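Local coordinates for protein transcription termination factor FttA (PDB 3AF6) that probably terminates transcription by cutting nascent RNA, acting as a zinc-dependent endonuclease and 5'-3' exonuclease of the metallo-beta-lactamase superfamily, at residues Arg172-Gly175 / Arg176-Arg180; Asp12-Leu15 / Arg16-Ala20; Glu414-His417 / Asn418-Arg422; Glu474-Ser477 / Arg478-Glu482. One frame throughout, in Å; residues are numbered along the deposited sequence.

Contact 1: residues Arg172-Gly175 / Arg176-Arg180; sequences RQVG and RNIYR
Val-174 swings CG1 opposite its backbone N (chi1 171°), while Ile-178, one turn later, directs CG1 opposite its own carbonyl carbon and runs straight on to CD1. These choices lay the two side chains side by side, pointing the same way along one flank of helix 164-178. Val-174 CG1 meets the tip of its partner, Ile-178 CD1, at 3.5 Å, and the apolar contact joins the same pair of residues as the backbone bond, in which Ile-178 N donates to Val-174 O over 2.7 Å, almost straight at 171°. The preceding turn is closed in the same way by Asn-177 N and Gln-173 O, 3.0 Å apart.

Tyr-179 is where the helix gives out, being the first residue to depart from helical backbone angles. Its N still reaches Gly-175 O at 3.0 Å, with the donor tilted 26° from the carbonyl plane. The same oxygen sits at the edge of the tyrosine ring, close to the ring plane, 3.1 Å from Tyr-179 CD2, and CG2 of Ile-178 lies over one ring face toward the rim. Beyond this the chain tightens into a turn, since Arg-180 N bonds to Asn-177 O.

The tyrosine hydroxyl is bonded to the carbonyl of Pro-40 and the ring stacks on Phe-37, while Arg-172 forms a salt bridge with Glu-36; strand 32-38 of the KH region and the turn that follows it are thus held against this helix end. Val-174 and Ile-178 touch Tyr-279 on strand 278-280 of the nuclease domain, and Tyr-179 also touches helix 11-22 and strand 329-332.

Contact 2: residues Asp12-Leu15 / Arg16-Ala20; sequences DQIL and RDIRA
The guanidinium of Arg-16 has the carbonyl oxygen of Asp-12 over one face, 3.9 Å above the plane and displaced toward the rim, with Gln-13 CA on that face too, 4.0 Å from Arg-16 NH2. A bend at chi3 (-67°) folds the chain back along the preceding turn and puts the group there. The guanidinium of Arg-19 lies oblique to Leu-15 CB; its chain is extended, and its NH2 is bonded to Ile-35 O on strand 32-38.

Ile-18 leans its CG1 against the previous turn, 4.3 Å from Ile-14 CG2, a loose apolar contact. Ile-18 also packs with Leu-15 on Leu-42 of strand 41-46, consistent with the opening helix of a type II KH fold lying on its sheet.

Ile-14 O takes two donors: Ile-18 N, and Asp-17 N at 3.0 Å from well above the carbonyl plane. This second bond marks a kink, as Asp-17 N makes none to Gln-13 O. Arg-19 N, by contrast, points straight at Leu-15 O (174°).

The carboxylate of Asp-12, which has a long, weak ion pair with Arg-176, stays 4.9 Å from Arg-16, OD2 to NH1. These opposite charges probably attract only at a distance; the guanidinium instead lies over the Asp-12 carbonyl.

Contact 3: residues Glu414-His417 / Asn418-Arg422; sequences EVIH and NTIKR
Residues 414-417 and 418-422 run through the last turns of helix 405-420 and on past them, the regular spacing being kept by Asn-418 N on Glu-414 O at 3.1 Å and by Lys-421 N on His-417 O at 2.9 Å. Between them the geometry shifts. Ile-416 O is shared: Ile-420 N approaches almost straight (172°) at 2.7 Å, whereas Thr-419 N, 3.0 Å away, stands far above the carbonyl plane.

The hydroxyl of Thr-419 turns back on the helix. With OG1 placed opposite the carbonyl carbon (chi1 -65°), it donates to Val-415 O over 2.7 Å and lies alongside the valine, whose CG1 is 3.9 Å from OG1. Ile-416 and Ile-420 are likewise side by side, CG2 of the first against CG1 of the second at 3.6 Å. Ile-416 and Thr-419 rest on Val-426 of strand 425-429, part of the parallel sheet of the beta-CASP domain; Ile-416 also touches Leu-443 of helix 435-447.

Thr-419 OG1 is also bonded to the hydroxyl of Ser-544 on the neighbouring strand. With its own proton committed to Val-415 O, the threonine would probably act as acceptor toward the serine. A buried polar atom is thereby held by two partners, linking the helix backbone to the sheet.

Contact 4: residues Glu474-Ser477 / Arg478-Glu482; sequences EYLS and RRLRE
Glu-474, in a 3-10 segment, leads toward the N-cap of the short helix 478-482 in the beta-CASP domain. Its carbonyl oxygen lies over one face of the Arg-481 guanidinium, 3.6 Å above the plane and toward the rim, and Glu-474 CG comes within 4.0 Å of Arg-481 NH2. The carboxylate and guanidinium planes are only 21° apart, but the charged atoms do not meet: Glu-474 OE1 and Arg-481 NH2 are separated by 4.9 Å.

Two residues on, Leu-476 turns back toward the helix, and its CD1 meets Leu-480 CD2 at 3.9 Å, the two leucines slanting across one another and both resting on Leu-375. The Leu-476 side chain is about 11 Å from that of the zinc ligand His-344. In the first turn of the helix, Arg-478 forms a salt bridge with Glu-377.

Ser-477 holds the N-cap position. Its OG sits between the backbone N and the carbonyl carbon (chi1 62°), from where it accepts from Leu-480 N, a weak capping bond of 3.4 Å. The firmer closure comes from the backbone, where Arg-481 N donates to Ser-477 O across 2.8 Å.

How the contacts relate
From the N terminus the contacts come in series, contact 2, then 1, 3 and 4; none nests in or crosses another, and each closes just a turn or two of its own chain. Contacts 2 and 1 touch: a long, weak ion pair joins Asp-12 OD1 to Arg-176 NH2 at 3.5 Å, and Tyr-179 O packs against Ile-14 CD1. Helix 11-22 is thereby tied to the end of helix 164-178, which lies against the metallo-beta-lactamase strands. Contacts 3 and 4 both belong to the beta-CASP region, with centres about 32 Å apart. Contact 3 lies on the other side of the chain's centre from contacts 1 and 2, about 60 Å from contact 1 between centres.

Contact 1: residues Arg172-Gly175 / Arg176-Arg180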
# COMPACT_ATOMS: atom_id res chain seq x y z
N ARG A 172 19.13 -5.75 -12.90
CA ARG A 172 20.43 -5.29 -13.36
C ARG A 172 20.29 -3.97 -14.11
O ARG A 172 21.11 -3.07 -13.95
CB ARG A 172 21.12 -6.34 -14.25
CG ARG A 172 22.16 -7.19 -13.51
CD ARG A 172 23.07 -7.99 -14.45
NE ARG A 172 22.44 -9.21 -14.96
CZ ARG A 172 22.20 -10.30 -14.24
NH1 ARG A 172 22.53 -10.34 -12.95
NH2 ARG A 172 21.64 -11.36 -14.80
N GLN A 173 19.24 -3.85 -14.92
CA GLN A 173 18.99 -2.62 -15.67
C GLN A 173 18.76 -1.46 -14.72
O GLN A 173 19.47 -0.45 -14.77
CB GLN A 173 17.79 -2.79 -16.60
CG GLN A 173 18.06 -3.65 -17.83
CD GLN A 173 16.78 -3.99 -18.59
OE1 GLN A 173 16.83 -4.44 -19.74
NE2 GLN A 173 15.64 -3.80 -17.94
N VAL A 174 17.77 -1.59 -13.84
CA VAL A 174 17.47 -0.54 -12.87
C VAL A 174 18.76 -0.03 -12.22
O VAL A 174 18.99 1.18 -12.14
CB VAL A 174 16.54 -1.07 -11.74
CG1 VAL A 174 16.44 -0.04 -10.63
CG2 VAL A 174 15.17 -1.38 -12.30
N GLY A 175 19.59 -0.97 -11.78
CA GLY A 175 20.85 -0.62 -11.14
C GLY A 175 21.78 0.22 -11.99
O GLY A 175 22.33 1.21 -11.51
N ARG A 176 21.96 -0.17 -13.25
CA ARG A 176 22.85 0.57 -14.14
C ARG A 176 22.27 1.95 -14.36
O ARG A 176 23.00 2.91 -14.65
CB ARG A 176 22.99 -0.16 -15.49
CG ARG A 176 23.17 -1.67 -15.35
CD ARG A 176 23.56 -2.34 -16.65
NE ARG A 176 24.99 -2.17 -16.91
CZ ARG A 176 25.47 -1.51 -17.96
NH1 ARG A 176 24.65 -0.96 -18.84
NH2 ARG A 176 26.79 -1.40 -18.11
N ASN A 177 20.95 2.04 -14.21
CA ASN A 177 20.23 3.30 -14.34
C ASN A 177 20.49 4.15 -13.11
O ASN A 177 21.00 5.26 -13.21
CB ASN A 177 18.73 3.04 -14.44
CG ASN A 177 18.19 3.34 -15.81
OD1 ASN A 177 18.42 4.42 -16.36
ND2 ASN A 177 17.43 2.39 -16.37
N ILE A 178 20.14 3.62 -11.94
CA ILE A 178 20.32 4.35 -10.70
C ILE A 178 21.74 4.90 -10.56
O ILE A 178 21.95 5.95 -9.95
CB ILE A 178 19.99 3.46 -9.47
CG1 ILE A 178 18.55 2.97 -9.54
CG2 ILE A 178 20.23 4.25 -8.17
CD1 ILE A 178 18.14 2.08 -8.37
N TYR A 179 22.70 4.20 -11.15
CA TYR A 179 24.09 4.62 -11.05
C TYR A 179 24.70 5.06 -12.38
O TYR A 179 25.91 4.91 -12.61
CB TYR A 179 24.91 3.50 -10.42
CG TYR A 179 24.40 3.18 -9.04
CD1 TYR A 179 24.73 3.99 -7.96
CD2 TYR A 179 23.49 2.13 -8.83
CE1 TYR A 179 24.17 3.79 -6.70
CE2 TYR A 179 22.92 1.93 -7.57
CZ TYR A 179 23.27 2.76 -6.51
OH TYR A 179 22.69 2.60 -5.27
N ARG A 180 23.86 5.63 -13.24
CA ARG A 180 24.32 6.11 -14.54
C ARG A 180 25.38 7.20 -14.33
O ARG A 180 25.99 7.69 -15.28
CB ARG A 180 23.14 6.66 -15.36
CG ARG A 180 22.29 7.74 -14.69
CD ARG A 180 21.28 8.33 -15.66
NE ARG A 180 20.30 9.20 -15.01
CZ ARG A 180 19.31 8.77 -14.24
NH1 ARG A 180 19.17 7.47 -14.01
NH2 ARG A 180 18.45 9.62 -13.70

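Contact 2: residues Asp12-Leu15 / Arg16-Ala20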
# COMPACT_ATOMS: atom_id res chain seq x y z
N ASP A 12 29.37 0.69 -14.93
CA ASP A 12 30.48 -0.26 -14.80
C ASP A 12 31.80 0.47 -14.62
O ASP A 12 32.80 -0.10 -14.18
CB ASP A 12 30.53 -1.20 -16.02
CG ASP A 12 30.45 -0.46 -17.34
OD1 ASP A 12 30.29 -1.13 -18.38
OD2 ASP A 12 30.55 0.79 -17.33
N GLN A 13 31.80 1.75 -14.97
CA GLN A 13 32.96 2.60 -14.82
C GLN A 13 33.05 2.91 -13.33
O GLN A 13 34.13 3.05 -12.76
CB GLN A 13 32.74 3.88 -15.64
CG GLN A 13 33.91 4.84 -15.69
CD GLN A 13 33.58 6.06 -16.55
OE1 GLN A 13 33.26 5.93 -17.73
NE2 GLN A 13 33.64 7.24 -15.95
N ILE A 14 31.88 3.00 -12.69
CA ILE A 14 31.76 3.27 -11.26
C ILE A 14 32.01 2.00 -10.46
O ILE A 14 32.57 2.04 -9.37
CB ILE A 14 30.35 3.83 -10.91
CG1 ILE A 14 30.13 5.17 -11.61
CG2 ILE A 14 30.21 3.98 -9.40
CD1 ILE A 14 28.78 5.79 -11.35
N LEU A 15 31.56 0.87 -11.01
CA LEU A 15 31.75 -0.43 -10.37
C LEU A 15 33.24 -0.73 -10.35
O LEU A 15 33.76 -1.36 -9.44
CB LEU A 15 31.02 -1.53 -11.16
CG LEU A 15 29.51 -1.68 -10.98
CD1 LEU A 15 28.95 -2.64 -12.02
CD2 LEU A 15 29.21 -2.18 -9.58
N ARG A 16 33.92 -0.27 -11.39
CA ARG A 16 35.36 -0.45 -11.54
C ARG A 16 36.09 0.21 -10.37
O ARG A 16 37.24 -0.12 -10.08
CB ARG A 16 35.79 0.14 -12.88
CG ARG A 16 37.18 -0.20 -13.34
CD ARG A 16 37.35 0.27 -14.77
NE ARG A 16 36.50 -0.49 -15.69
CZ ARG A 16 35.89 0.02 -16.75
NH1 ARG A 16 35.15 -0.75 -17.53
NH2 ARG A 16 36.00 1.32 -17.03
N ASP A 17 35.43 1.15 -9.71
CA ASP A 17 36.02 1.84 -8.57
C ASP A 17 35.48 1.21 -7.28
O ASP A 17 36.12 1.28 -6.23
CB ASP A 17 35.69 3.33 -8.60
CG ASP A 17 36.26 4.02 -9.83
OD1 ASP A 17 36.15 5.26 -9.92
OD2 ASP A 17 36.82 3.32 -10.70
N ILE A 18 34.30 0.61 -7.37
CA ILE A 18 33.69 -0.06 -6.23
C ILE A 18 34.50 -1.34 -6.02
O ILE A 18 34.93 -1.65 -4.91
CB ILE A 18 32.21 -0.44 -6.51
CG1 ILE A 18 31.35 0.81 -6.71
CG2 ILE A 18 31.67 -1.29 -5.37
CD1 ILE A 18 31.18 1.66 -5.46
N ARG A 19 34.70 -2.06 -7.12
CA ARG A 19 35.44 -3.31 -7.10
C ARG A 19 36.88 -3.10 -6.65
O ARG A 19 37.54 -4.02 -6.18
CB ARG A 19 35.41 -3.95 -8.49
CG ARG A 19 34.01 -4.39 -8.91
CD ARG A 19 33.96 -4.88 -10.35
NE ARG A 19 32.71 -5.57 -10.64
CZ ARG A 19 32.37 -6.06 -11.83
NH1 ARG A 19 33.19 -5.93 -12.86
NH2 ARG A 19 31.21 -6.69 -11.98
N ALA A 20 37.36 -1.86 -6.77
CA ALA A 20 38.73 -1.54 -6.38
C ALA A 20 38.83 -1.32 -4.87
O ALA A 20 39.92 -1.39 -4.30
CB ALA A 20 39.20 -0.31 -7.12

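Contact 3: residues Glu414-His417 / Asn418-Arg422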
# COMPACT_ATOMS: atom_id res chain seq x y z
N GLU A 414 -24.93 1.37 18.89
CA GLU A 414 -26.26 1.89 19.13
C GLU A 414 -27.16 1.60 17.93
O GLU A 414 -28.16 0.89 18.06
CB GLU A 414 -26.17 3.39 19.38
CG GLU A 414 -27.48 4.10 19.60
CD GLU A 414 -27.26 5.56 19.98
OE1 GLU A 414 -28.26 6.30 20.10
OE2 GLU A 414 -26.09 5.96 20.18
N VAL A 415 -26.79 2.14 16.77
CA VAL A 415 -27.55 1.94 15.54
C VAL A 415 -27.83 0.47 15.24
O VAL A 415 -28.92 0.12 14.79
CB VAL A 415 -26.82 2.58 14.33
CG1 VAL A 415 -27.48 2.15 13.02
CG2 VAL A 415 -26.87 4.10 14.45
N ILE A 416 -26.84 -0.39 15.47
CA ILE A 416 -27.01 -1.82 15.23
C ILE A 416 -28.13 -2.39 16.10
O ILE A 416 -28.99 -3.13 15.60
CB ILE A 416 -25.70 -2.59 15.50
CG1 ILE A 416 -24.67 -2.27 14.42
CG2 ILE A 416 -25.96 -4.09 15.53
CD1 ILE A 416 -23.34 -2.95 14.61
N HIS A 417 -28.14 -2.04 17.38
CA HIS A 417 -29.17 -2.53 18.29
C HIS A 417 -30.56 -2.08 17.88
O HIS A 417 -31.49 -2.89 17.83
CB HIS A 417 -28.87 -2.08 19.72
CG HIS A 417 -27.76 -2.86 20.37
ND1 HIS A 417 -27.13 -2.43 21.51
CD2 HIS A 417 -27.18 -4.03 20.03
CE1 HIS A 417 -26.20 -3.31 21.85
NE2 HIS A 417 -26.21 -4.29 20.97
N ASN A 418 -30.71 -0.79 17.58
CA ASN A 418 -31.99 -0.24 17.17
C ASN A 418 -32.41 -0.76 15.80
O ASN A 418 -33.53 -0.49 15.34
CB ASN A 418 -31.91 1.29 17.11
CG ASN A 418 -31.74 1.91 18.48
OD1 ASN A 418 -30.78 1.62 19.20
ND2 ASN A 418 -32.68 2.77 18.86
N THR A 419 -31.52 -1.51 15.16
CA THR A 419 -31.79 -2.08 13.84
C THR A 419 -32.10 -3.56 13.98
O THR A 419 -33.10 -4.04 13.44
CB THR A 419 -30.57 -1.90 12.89
OG1 THR A 419 -30.35 -0.50 12.64
CG2 THR A 419 -30.82 -2.60 11.56
N ILE A 420 -31.26 -4.29 14.70
CA ILE A 420 -31.47 -5.72 14.91
C ILE A 420 -32.81 -5.89 15.61
O ILE A 420 -33.59 -6.79 15.30
CB ILE A 420 -30.39 -6.34 15.82
CG1 ILE A 420 -29.00 -6.04 15.28
CG2 ILE A 420 -30.62 -7.84 15.92
CD1 ILE A 420 -28.75 -6.58 13.89
N LYS A 421 -33.06 -5.01 16.58
CA LYS A 421 -34.30 -5.05 17.35
C LYS A 421 -35.53 -5.01 16.46
O LYS A 421 -36.38 -5.88 16.55
CB LYS A 421 -34.33 -3.88 18.34
CG LYS A 421 -34.35 -4.30 19.81
CD LYS A 421 -33.13 -5.15 20.17
CE LYS A 421 -33.18 -5.61 21.63
NZ LYS A 421 -32.02 -6.47 22.00
N ARG A 422 -35.62 -4.00 15.59
CA ARG A 422 -36.77 -3.90 14.70
C ARG A 422 -36.68 -4.91 13.56
O ARG A 422 -37.33 -4.76 12.52
CB ARG A 422 -36.89 -2.48 14.14
CG ARG A 422 -35.66 -1.96 13.45
CD ARG A 422 -35.83 -0.48 13.11
NE ARG A 422 -34.66 0.04 12.41
CZ ARG A 422 -34.54 1.29 11.99
NH1 ARG A 422 -35.52 2.17 12.19
NH2 ARG A 422 -33.44 1.67 11.35

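Contact 4: residues Glu474-Ser477 / Arg478-Glu482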
# COMPACT_ATOMS: atom_id res chain seq x y z
N GLU A 474 4.44 -6.92 11.59
CA GLU A 474 5.32 -5.78 11.81
C GLU A 474 4.78 -4.45 11.28
O GLU A 474 5.27 -3.38 11.66
CB GLU A 474 6.69 -6.05 11.19
CG GLU A 474 7.56 -7.01 11.99
CD GLU A 474 8.98 -7.11 11.44
OE1 GLU A 474 9.63 -6.05 11.28
OE2 GLU A 474 9.45 -8.24 11.18
N TYR A 475 3.78 -4.50 10.41
CA TYR A 475 3.21 -3.28 9.86
C TYR A 475 2.02 -2.77 10.64
O TYR A 475 1.49 -1.70 10.37
CB TYR A 475 2.87 -3.47 8.38
CG TYR A 475 4.06 -3.24 7.48
CD1 TYR A 475 4.95 -4.28 7.18
CD2 TYR A 475 4.37 -1.95 7.02
CE1 TYR A 475 6.12 -4.05 6.44
CE2 TYR A 475 5.54 -1.71 6.28
CZ TYR A 475 6.40 -2.76 6.01
OH TYR A 475 7.57 -2.51 5.33
N LEU A 476 1.60 -3.54 11.63
CA LEU A 476 0.48 -3.14 12.48
C LEU A 476 1.06 -2.50 13.74
O LEU A 476 2.29 -2.47 13.93
CB LEU A 476 -0.38 -4.36 12.86
CG LEU A 476 -1.23 -4.96 11.74
CD1 LEU A 476 -1.83 -6.30 12.19
CD2 LEU A 476 -2.36 -3.98 11.35
N SER A 477 0.19 -1.96 14.58
CA SER A 477 0.64 -1.34 15.82
C SER A 477 1.31 -2.41 16.67
O SER A 477 0.98 -3.60 16.56
CB SER A 477 -0.54 -0.75 16.58
OG SER A 477 -1.45 -1.78 16.92
N ARG A 478 2.25 -1.99 17.50
CA ARG A 478 2.98 -2.88 18.39
C ARG A 478 2.06 -3.79 19.20
O ARG A 478 2.36 -4.96 19.40
CB ARG A 478 3.87 -2.07 19.33
CG ARG A 478 5.22 -1.75 18.73
CD ARG A 478 5.91 -0.63 19.47
NE ARG A 478 5.30 0.66 19.20
CZ ARG A 478 5.81 1.82 19.59
NH1 ARG A 478 6.94 1.86 20.28
NH2 ARG A 478 5.18 2.95 19.27
N ARG A 479 0.94 -3.24 19.66
CA ARG A 479 -0.00 -4.03 20.44
C ARG A 479 -0.59 -5.15 19.61
O ARG A 479 -0.37 -6.34 19.88
CB ARG A 479 -1.13 -3.15 20.98
CG ARG A 479 -2.06 -3.88 21.92
CD ARG A 479 -2.92 -2.92 22.74
NE ARG A 479 -4.18 -2.59 22.07
CZ ARG A 479 -5.13 -1.82 22.60
NH1 ARG A 479 -4.96 -1.31 23.81
NH2 ARG A 479 -6.26 -1.59 21.93
N LEU A 480 -1.33 -4.77 18.58
CA LEU A 480 -1.96 -5.74 17.69
C LEU A 480 -0.91 -6.70 17.12
O LEU A 480 -1.23 -7.85 16.81
CB LEU A 480 -2.67 -5.01 16.56
CG LEU A 480 -3.99 -5.58 16.04
CD1 LEU A 480 -4.52 -4.68 14.94
CD2 LEU A 480 -3.77 -6.98 15.52
N ARG A 481 0.33 -6.24 16.98
CA ARG A 481 1.39 -7.08 16.43
C ARG A 481 1.74 -8.26 17.32
O ARG A 481 1.65 -9.41 16.89
CB ARG A 481 2.67 -6.28 16.21
CG ARG A 481 3.74 -7.12 15.54
CD ARG A 481 5.11 -6.51 15.70
NE ARG A 481 5.05 -5.07 15.53
CZ ARG A 481 6.11 -4.29 15.39
NH1 ARG A 481 5.96 -2.98 15.24
NH2 ARG A 481 7.33 -4.83 15.38
N GLU A 482 2.16 -7.96 18.55
CA GLU A 482 2.53 -9.00 19.51
C GLU A 482 1.32 -9.92 19.72
O GLU A 482 1.46 -11.14 19.83
CB GLU A 482 2.95 -8.36 20.83
CG GLU A 482 4.07 -7.32 20.70
CD GLU A 482 5.40 -7.92 20.23
OE1 GLU A 482 5.94 -8.80 20.93
OE2 GLU A 482 5.90 -7.50 19.16